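Local coordinates for regulator of nonsense transcripts 2 (Homo sapiens, PDB 4CEK), which probably serves as a scaffold in nonsense-mediated mRNA decay, the surveillance pathway that removes transcripts with premature stop codons, and is built with three MIF4G domains, at residues His248-Ala253 / Thr296-Ala301; Met139-Asn144 / Ala149-Leu154. All coordinates share one frame; numbering follows the deposited sequence.

Interaction 1. Residues His248-Ala253 / Thr296-Ala301; sequences HHIEMA and TMVENA
Met-297 reaches across to lie over the base of Glu-251, its thioether bearing on the aliphatic part of that side chain. Met-297 SD is 3.7 Å from Glu-251 CG and 3.8 Å from Glu-251 CA, so the sulfur rests against both the side-chain stem and the helix surface beneath it. The Met-297 chain leaves with CG anti to the backbone N (chi1 -152°), runs straight through chi2, and then bends at chi3 (-73°). That last turn carries the methyl along the glutamate, where Met-297 CE comes 4.0 Å from Glu-251 OE1. The carboxylate finds its polar partners just before the segment 296-301, on the same helix 292-305: OE2 is hydrogen-bonded to the hydroxyl of Tyr-294, two residues before Thr-296, and makes a long, weak ion pair with Arg-293. Glu-251 thus gives its hydrocarbon stem to the methionine while its charged end is tied to the helix that carries Met-297. The segments 248-253 and 296-301, carried by helices 247-266 and 292-305, run nearly parallel, crossing at 20°, and their axes approach to 9.9 Å. Helix 268-287 lies between them in sequence and presumably returns the chain, consistent with the helical hairpins from which MIF4G domains are built. The second meeting is purely apolar. Ile-250 CG2 touches Val-298 CG2 at 3.7 Å, the two branched side chains crossing at about a right angle, and the same Ile-250 CG2 stands at a looser 4.4 Å from Met-297 SD. Both are buried; Phe-245 packs on each and Leu-290 on Ile-250. Met-297 and Glu-251 remain partly exposed, and Met-297 also touches Cys-254, further along helix 247-266.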
ATOM      1  N   HIS A 248      14.851   9.527  -8.814  1.00 48.89           N
ATOM      2  CA  HIS A 248      13.806   8.534  -8.524  1.00 47.63           C
ATOM      3  C   HIS A 248      13.282   8.674  -7.102  1.00 39.92           C
ATOM      4  O   HIS A 248      12.102   8.525  -6.871  1.00 35.49           O
ATOM      5  CB  HIS A 248      14.232   7.105  -8.896  1.00 58.82           C
ATOM      6  CG  HIS A 248      13.966   6.744 -10.370  1.00 68.72           C
ATOM      7  ND1 HIS A 248      13.964   5.466 -10.827  1.00 73.73           N
ATOM      8  CD2 HIS A 248      13.668   7.552 -11.483  1.00 67.32           C
ATOM      9  CE1 HIS A 248      13.704   5.459 -12.157  1.00 68.13           C
ATOM     10  NE2 HIS A 248      13.513   6.729 -12.553  1.00 66.58           N
ATOM     11  N   HIS A 249      14.120   9.055  -6.159  1.00 36.04           N
ATOM     12  CA  HIS A 249      13.685   9.178  -4.787  1.00 36.45           C
ATOM     13  C   HIS A 249      12.748  10.329  -4.524  1.00 38.03           C
ATOM     14  O   HIS A 249      11.925  10.259  -3.576  1.00 36.82           O
ATOM     15  CB  HIS A 249      14.870   9.279  -3.846  1.00 37.50           C
ATOM     16  CG  HIS A 249      15.754   8.068  -3.868  1.00 41.45           C
ATOM     17  ND1 HIS A 249      16.886   7.980  -3.133  1.00 47.26           N
ATOM     18  CD2 HIS A 249      15.642   6.868  -4.580  1.00 41.54           C
ATOM     19  CE1 HIS A 249      17.476   6.791  -3.369  1.00 47.48           C
ATOM     20  NE2 HIS A 249      16.706   6.108  -4.255  1.00 46.87           N
ATOM     21  N   ILE A 250      12.903  11.404  -5.306  1.00 36.15           N
ATOM     22  CA  ILE A 250      12.069  12.600  -5.216  1.00 34.72           C
ATOM     23  C   ILE A 250      10.680  12.207  -5.682  1.00 34.06           C
ATOM     24  O   ILE A 250       9.712  12.561  -5.008  1.00 34.17           O
ATOM     25  CB  ILE A 250      12.592  13.794  -6.086  1.00 35.44           C
ATOM     26  CG1 ILE A 250      13.879  14.427  -5.520  1.00 36.14           C
ATOM     27  CG2 ILE A 250      11.569  14.899  -6.147  1.00 33.24           C
ATOM     28  CD1 ILE A 250      14.677  15.229  -6.555  1.00 38.07           C
ATOM     29  N   GLU A 251      10.561  11.463  -6.791  1.00 33.59           N
ATOM     30  CA  GLU A 251       9.226  11.082  -7.272  1.00 36.88           C
ATOM     31  C   GLU A 251       8.512  10.113  -6.337  1.00 36.51           C
ATOM     32  O   GLU A 251       7.327  10.292  -6.026  1.00 35.45           O
ATOM     33  CB  GLU A 251       9.232  10.492  -8.655  1.00 41.78           C
ATOM     34  CG  GLU A 251      10.152  11.175  -9.630  1.00 53.32           C
ATOM     35  CD  GLU A 251       9.854  10.798 -11.071  1.00 65.20           C
ATOM     36  OE1 GLU A 251       8.627  10.678 -11.407  1.00 64.36           O
ATOM     37  OE2 GLU A 251      10.852  10.631 -11.842  1.00 68.43           O
ATOM     38  N   MET A 252       9.223   9.096  -5.882  1.00 35.11           N
ATOM     39  CA  MET A 252       8.667   8.150  -4.889  1.00 35.56           C
ATOM     40  C   MET A 252       8.152   8.924  -3.694  1.00 32.60           C
ATOM     41  O   MET A 252       7.052   8.680  -3.222  1.00 33.89           O
ATOM     42  CB  MET A 252       9.721   7.123  -4.448  1.00 36.39           C
ATOM     43  CG  MET A 252      10.210   6.188  -5.569  1.00 37.83           C
ATOM     44  SD  MET A 252      11.574   5.119  -5.013  1.00 44.09           S
ATOM     45  CE  MET A 252      10.724   4.250  -3.701  1.00 34.88           C
ATOM     46  N   ALA A 253       8.947   9.874  -3.226  1.00 30.87           N
ATOM     47  CA  ALA A 253       8.555  10.750  -2.112  1.00 32.33           C
ATOM     48  C   ALA A 253       7.248  11.504  -2.348  1.00 32.20           C
ATOM     49  O   ALA A 253       6.428  11.628  -1.422  1.00 33.99           O
ATOM     50  CB  ALA A 253       9.640  11.776  -1.835  1.00 29.21           C
ATOM     51  N   THR A 296       9.461  21.784  -9.121  1.00 32.07           N
ATOM     52  CA  THR A 296       8.020  21.963  -9.238  1.00 34.93           C
ATOM     53  C   THR A 296       7.247  20.777  -8.604  1.00 35.79           C
ATOM     54  O   THR A 296       6.280  20.986  -7.827  1.00 35.20           O
ATOM     55  CB  THR A 296       7.673  22.127 -10.744  1.00 33.96           C
ATOM     56  OG1 THR A 296       8.340  23.301 -11.256  1.00 33.86           O
ATOM     57  CG2 THR A 296       6.206  22.182 -10.962  1.00 31.62           C
ATOM     58  N   MET A 297       7.693  19.547  -8.902  1.00 32.46           N
ATOM     59  CA  MET A 297       7.205  18.325  -8.187  1.00 34.53           C
ATOM     60  C   MET A 297       7.213  18.443  -6.656  1.00 30.61           C
ATOM     61  O   MET A 297       6.188  18.291  -6.019  1.00 34.09           O
ATOM     62  CB  MET A 297       8.021  17.099  -8.597  1.00 40.85           C
ATOM     63  CG  MET A 297       7.285  15.759  -8.512  1.00 45.92           C
ATOM     64  SD  MET A 297       8.340  14.373  -9.034  1.00 51.03           S
ATOM     65  CE  MET A 297       8.385  14.623 -10.816  1.00 41.94           C
ATOM     66  N   VAL A 298       8.345  18.766  -6.058  1.00 29.58           N
ATOM     67  CA  VAL A 298       8.411  18.945  -4.615  1.00 29.36           C
ATOM     68  C   VAL A 298       7.421  20.029  -4.120  1.00 34.84           C
ATOM     69  O   VAL A 298       6.684  19.817  -3.143  1.00 35.78           O
ATOM     70  CB  VAL A 298       9.862  19.323  -4.187  1.00 29.77           C
ATOM     71  CG1 VAL A 298       9.922  19.679  -2.693  1.00 26.55           C
ATOM     72  CG2 VAL A 298      10.869  18.191  -4.535  1.00 27.43           C
ATOM     73  N   GLU A 299       7.398  21.188  -4.789  1.00 33.80           N
ATOM     74  CA  GLU A 299       6.425  22.254  -4.459  1.00 33.89           C
ATOM     75  C   GLU A 299       4.986  21.764  -4.456  1.00 30.74           C
ATOM     76  O   GLU A 299       4.245  21.992  -3.508  1.00 27.25           O
ATOM     77  CB  GLU A 299       6.569  23.432  -5.439  1.00 34.11           C
ATOM     78  CG  GLU A 299       7.862  24.184  -5.192  1.00 32.04           C
ATOM     79  CD  GLU A 299       8.279  25.106  -6.309  1.00 32.34           C
ATOM     80  OE1 GLU A 299       7.652  25.137  -7.361  1.00 32.84           O
ATOM     81  OE2 GLU A 299       9.265  25.831  -6.117  1.00 38.51           O
ATOM     82  N   ASN A 300       4.606  21.066  -5.510  1.00 30.90           N
ATOM     83  CA  ASN A 300       3.246  20.571  -5.615  1.00 32.45           C
ATOM     84  C   ASN A 300       2.857  19.582  -4.495  1.00 34.37           C
ATOM     85  O   ASN A 300       1.787  19.731  -3.898  1.00 30.61           O
ATOM     86  CB  ASN A 300       3.016  20.011  -7.002  1.00 31.70           C
ATOM     87  CG  ASN A 300       2.933  21.105  -8.046  1.00 34.31           C
ATOM     88  OD1 ASN A 300       2.841  22.306  -7.701  1.00 31.81           O
ATOM     89  ND2 ASN A 300       2.995  20.716  -9.327  1.00 30.09           N
ATOM     90  N   ALA A 301       3.767  18.665  -4.140  1.00 32.91           N
ATOM     91  CA  ALA A 301       3.522  17.750  -3.025  1.00 31.19           C
ATOM     92  C   ALA A 301       3.428  18.509  -1.732  1.00 31.76           C
ATOM     93  O   ALA A 301       2.565  18.205  -0.895  1.00 34.18           O
ATOM     94  CB  ALA A 301       4.598  16.669  -2.923  1.00 29.68           C
TER

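Interaction 2. Residues Met139-Asn144 / Ala149-Leu154; sequences MDFCMN and ANRKKL
Phe-141 spans the gap between two helices and supplies one whole side of the contact, presenting a ring face to Leu-154 and a ring edge to the backbone at Asn-150. Leu-154 sends its CD2 methyl over the middle of the ring, 4.1 Å from the Phe-141 centroid and 9° off the ring normal, a well-centred CH-pi contact. The far end of the ring points instead at the main chain: Phe-141 CZ lies 3.7 Å from Asn-150 O, which sits at the ring edge near its plane. This oxygen already accepts a helical hydrogen bond from Leu-154 N at 3.0 Å, so the aromatic C-H edge is an additional, weakly polar neighbour. A chi1 near 180° (-173°) swings the phenylalanine ring out from helix 131-144, away from its own amide nitrogen, and lets it bridge the segment axes, 11.7 Å apart at closest. The segments 139-144 and 149-154 run antiparallel at 157°; the helices that carry them, 131-144 and 148-159, are joined by a turn of three residues, making a compact helical hairpin within the alpha-helical MIF4G fold. Asn-150 helps close that turn, since its ND2 is hydrogen-bonded to Met-145 O, while Asn-150 CB stays 4.2 Å from Phe-141 CZ. Leu-114 and Val-118 of helix 110-124 also pack on Asn-150, and Leu-125 touches Leu-154. Arg-151 contributes mainly hydrocarbon here, its CG lying 4.3 Å from Phe-141 CE1; its guanidinium turns to Asn-146, to which NH1 is hydrogen-bonded, and forms a salt bridge with Asp-185 through NE.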
ATOM      1  N   MET A 139     -15.857 -11.202   3.807  1.00 52.34           N
ATOM      2  CA  MET A 139     -16.750 -12.129   4.525  1.00 52.62           C
ATOM      3  C   MET A 139     -16.630 -13.518   3.916  1.00 51.29           C
ATOM      4  O   MET A 139     -16.482 -14.512   4.628  1.00 47.31           O
ATOM      5  CB  MET A 139     -18.189 -11.623   4.526  1.00 57.48           C
ATOM      6  CG  MET A 139     -18.427 -10.488   5.520  1.00 64.66           C
ATOM      7  SD  MET A 139     -20.053  -9.660   5.506  1.00 78.72           S
ATOM      8  CE  MET A 139     -20.073  -8.858   3.910  1.00 57.69           C
ATOM      9  N   ASP A 140     -16.624 -13.571   2.591  1.00 48.53           N
ATOM     10  CA  ASP A 140     -16.492 -14.828   1.863  1.00 50.04           C
ATOM     11  C   ASP A 140     -15.200 -15.565   2.234  1.00 49.74           C
ATOM     12  O   ASP A 140     -15.207 -16.769   2.490  1.00 50.40           O
ATOM     13  CB  ASP A 140     -16.566 -14.551   0.346  1.00 50.19           C
ATOM     14  CG  ASP A 140     -16.549 -15.805  -0.495  1.00 56.44           C
ATOM     15  OD1 ASP A 140     -16.795 -16.901   0.058  1.00 66.20           O
ATOM     16  OD2 ASP A 140     -16.303 -15.704  -1.729  1.00 58.13           O
ATOM     17  N   PHE A 141     -14.086 -14.845   2.254  1.00 52.78           N
ATOM     18  CA  PHE A 141     -12.792 -15.457   2.558  1.00 48.25           C
ATOM     19  C   PHE A 141     -12.751 -15.932   4.012  1.00 48.80           C
ATOM     20  O   PHE A 141     -12.310 -17.031   4.319  1.00 47.25           O
ATOM     21  CB  PHE A 141     -11.654 -14.455   2.313  1.00 45.93           C
ATOM     22  CG  PHE A 141     -10.313 -15.058   2.454  1.00 40.09           C
ATOM     23  CD1 PHE A 141      -9.717 -15.123   3.686  1.00 39.20           C
ATOM     24  CD2 PHE A 141      -9.687 -15.651   1.372  1.00 41.02           C
ATOM     25  CE1 PHE A 141      -8.479 -15.742   3.848  1.00 39.88           C
ATOM     26  CE2 PHE A 141      -8.456 -16.276   1.525  1.00 41.95           C
ATOM     27  CZ  PHE A 141      -7.847 -16.307   2.775  1.00 38.82           C
ATOM     28  N   CYS A 142     -13.225 -15.080   4.899  1.00 51.79           N
ATOM     29  CA  CYS A 142     -13.158 -15.328   6.329  1.00 62.57           C
ATOM     30  C   CYS A 142     -14.006 -16.552   6.767  1.00 67.69           C
ATOM     31  O   CYS A 142     -13.733 -17.172   7.791  1.00 67.23           O
ATOM     32  CB  CYS A 142     -13.604 -14.061   7.064  1.00 62.52           C
ATOM     33  SG  CYS A 142     -12.950 -13.885   8.721  1.00 82.16           S
ATOM     34  N   MET A 143     -15.007 -16.905   5.967  1.00 69.28           N
ATOM     35  CA  MET A 143     -15.978 -17.923   6.332  1.00 68.95           C
ATOM     36  C   MET A 143     -15.846 -19.244   5.594  1.00 72.04           C
ATOM     37  O   MET A 143     -16.303 -20.256   6.111  1.00 72.91           O
ATOM     38  CB  MET A 143     -17.382 -17.396   6.082  1.00 76.43           C
ATOM     39  CG  MET A 143     -17.862 -16.442   7.158  1.00 79.60           C
ATOM     40  SD  MET A 143     -19.517 -16.888   7.672  1.00 94.70           S
ATOM     41  CE  MET A 143     -19.317 -18.602   8.195  1.00 82.34           C
ATOM     42  N   ASN A 144     -15.263 -19.244   4.394  1.00 66.52           N
ATOM     43  CA  ASN A 144     -15.179 -20.465   3.587  1.00 59.24           C
ATOM     44  C   ASN A 144     -13.776 -20.903   3.196  1.00 61.24           C
ATOM     45  O   ASN A 144     -13.598 -22.002   2.639  1.00 63.82           O
ATOM     46  CB  ASN A 144     -16.015 -20.286   2.320  1.00 59.49           C
ATOM     47  CG  ASN A 144     -17.349 -19.627   2.606  1.00 57.97           C
ATOM     48  OD1 ASN A 144     -17.969 -19.897   3.627  1.00 65.67           O
ATOM     49  ND2 ASN A 144     -17.779 -18.745   1.726  1.00 56.48           N
ATOM     50  N   ALA A 149      -2.358 -22.008   4.362  1.00 45.52           N
ATOM     51  CA  ALA A 149      -1.977 -22.062   2.952  1.00 49.74           C
ATOM     52  C   ALA A 149      -2.712 -21.022   2.094  1.00 50.23           C
ATOM     53  O   ALA A 149      -2.176 -20.511   1.104  1.00 46.41           O
ATOM     54  CB  ALA A 149      -2.225 -23.453   2.389  1.00 47.06           C
ATOM     55  N   ASN A 150      -3.959 -20.763   2.459  1.00 49.73           N
ATOM     56  CA  ASN A 150      -4.811 -19.850   1.720  1.00 51.70           C
ATOM     57  C   ASN A 150      -4.520 -18.388   2.066  1.00 53.37           C
ATOM     58  O   ASN A 150      -4.700 -17.512   1.227  1.00 50.94           O
ATOM     59  CB  ASN A 150      -6.305 -20.171   1.957  1.00 49.10           C
ATOM     60  CG  ASN A 150      -6.804 -21.342   1.102  1.00 47.19           C
ATOM     61  OD1 ASN A 150      -6.062 -21.889   0.277  1.00 46.60           O
ATOM     62  ND2 ASN A 150      -8.087 -21.705   1.269  1.00 44.73           N
ATOM     63  N   ARG A 151      -4.091 -18.131   3.299  1.00 51.80           N
ATOM     64  CA  ARG A 151      -3.726 -16.791   3.691  1.00 48.81           C
ATOM     65  C   ARG A 151      -2.438 -16.390   2.937  1.00 51.37           C
ATOM     66  O   ARG A 151      -2.259 -15.219   2.583  1.00 52.78           O
ATOM     67  CB  ARG A 151      -3.597 -16.675   5.212  1.00 43.82           C
ATOM     68  CG  ARG A 151      -4.930 -16.848   5.912  1.00 45.64           C
ATOM     69  CD  ARG A 151      -4.939 -16.364   7.365  1.00 45.89           C
ATOM     70  NE  ARG A 151      -4.031 -17.158   8.200  1.00 52.65           N
ATOM     71  CZ  ARG A 151      -4.235 -18.429   8.578  1.00 54.03           C
ATOM     72  NH1 ARG A 151      -5.334 -19.107   8.215  1.00 53.58           N
ATOM     73  NH2 ARG A 151      -3.315 -19.041   9.314  1.00 54.26           N
ATOM     74  N   LYS A 152      -1.568 -17.357   2.666  1.00 47.04           N
ATOM     75  CA  LYS A 152      -0.328 -17.081   1.967  1.00 50.99           C
ATOM     76  C   LYS A 152      -0.609 -16.783   0.507  1.00 48.12           C
ATOM     77  O   LYS A 152       0.060 -15.957  -0.108  1.00 47.96           O
ATOM     78  CB  LYS A 152       0.643 -18.267   2.030  1.00 59.48           C
ATOM     79  CG  LYS A 152       1.602 -18.268   3.205  1.00 68.85           C
ATOM     80  CD  LYS A 152       2.664 -19.371   3.040  1.00 78.65           C
ATOM     81  CE  LYS A 152       2.136 -20.769   3.400  1.00 82.55           C
ATOM     82  NZ  LYS A 152       2.616 -21.836   2.471  1.00 75.80           N
ATOM     83  N   LYS A 153      -1.547 -17.511  -0.068  1.00 44.94           N
ATOM     84  CA  LYS A 153      -1.948 -17.250  -1.438  1.00 43.02           C
ATOM     85  C   LYS A 153      -2.626 -15.887  -1.550  1.00 36.38           C
ATOM     86  O   LYS A 153      -2.399 -15.195  -2.519  1.00 37.34           O
ATOM     87  CB  LYS A 153      -2.855 -18.362  -1.964  1.00 48.38           C
ATOM     88  CG  LYS A 153      -2.113 -19.434  -2.756  1.00 56.38           C
ATOM     89  CD  LYS A 153      -2.915 -20.732  -2.925  1.00 63.13           C
ATOM     90  CE  LYS A 153      -3.054 -21.155  -4.397  1.00 72.59           C
ATOM     91  NZ  LYS A 153      -1.786 -21.523  -5.116  1.00 77.95           N
ATOM     92  N   LEU A 154      -3.454 -15.509  -0.584  1.00 30.75           N
ATOM     93  CA  LEU A 154      -4.112 -14.205  -0.617  1.00 35.25           C
ATOM     94  C   LEU A 154      -3.051 -13.101  -0.637  1.00 37.81           C
ATOM     95  O   LEU A 154      -2.993 -12.315  -1.563  1.00 40.59           O
ATOM     96  CB  LEU A 154      -5.015 -13.995   0.596  1.00 34.82           C
ATOM     97  CG  LEU A 154      -5.687 -12.621   0.682  1.00 35.43           C
ATOM     98  CD1 LEU A 154      -6.343 -12.221  -0.640  1.00 29.52           C
ATOM     99  CD2 LEU A 154      -6.642 -12.493   1.866  1.00 31.50           C
TER

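In the fold
Both contacts join helices of the same alpha-helical MIF4G domain, but on opposite sides of the chain's centre, with centres about 37 Å apart and no shared element. Interaction 2 comes first in sequence and pairs consecutive antiparallel helices across a short turn; interaction 1 pairs nearly parallel segments with a whole helix between them in sequence. In interaction 2 most of the touching residues are buried, and the contact depends on one aromatic ring meeting a methyl and a carbonyl. Interaction 1 is only partly buried, grading from branched aliphatics to a thioether laid on a glutamate stem. Neither has a hydrogen bond across its segments, and in each the polar ends find nearby partners outside.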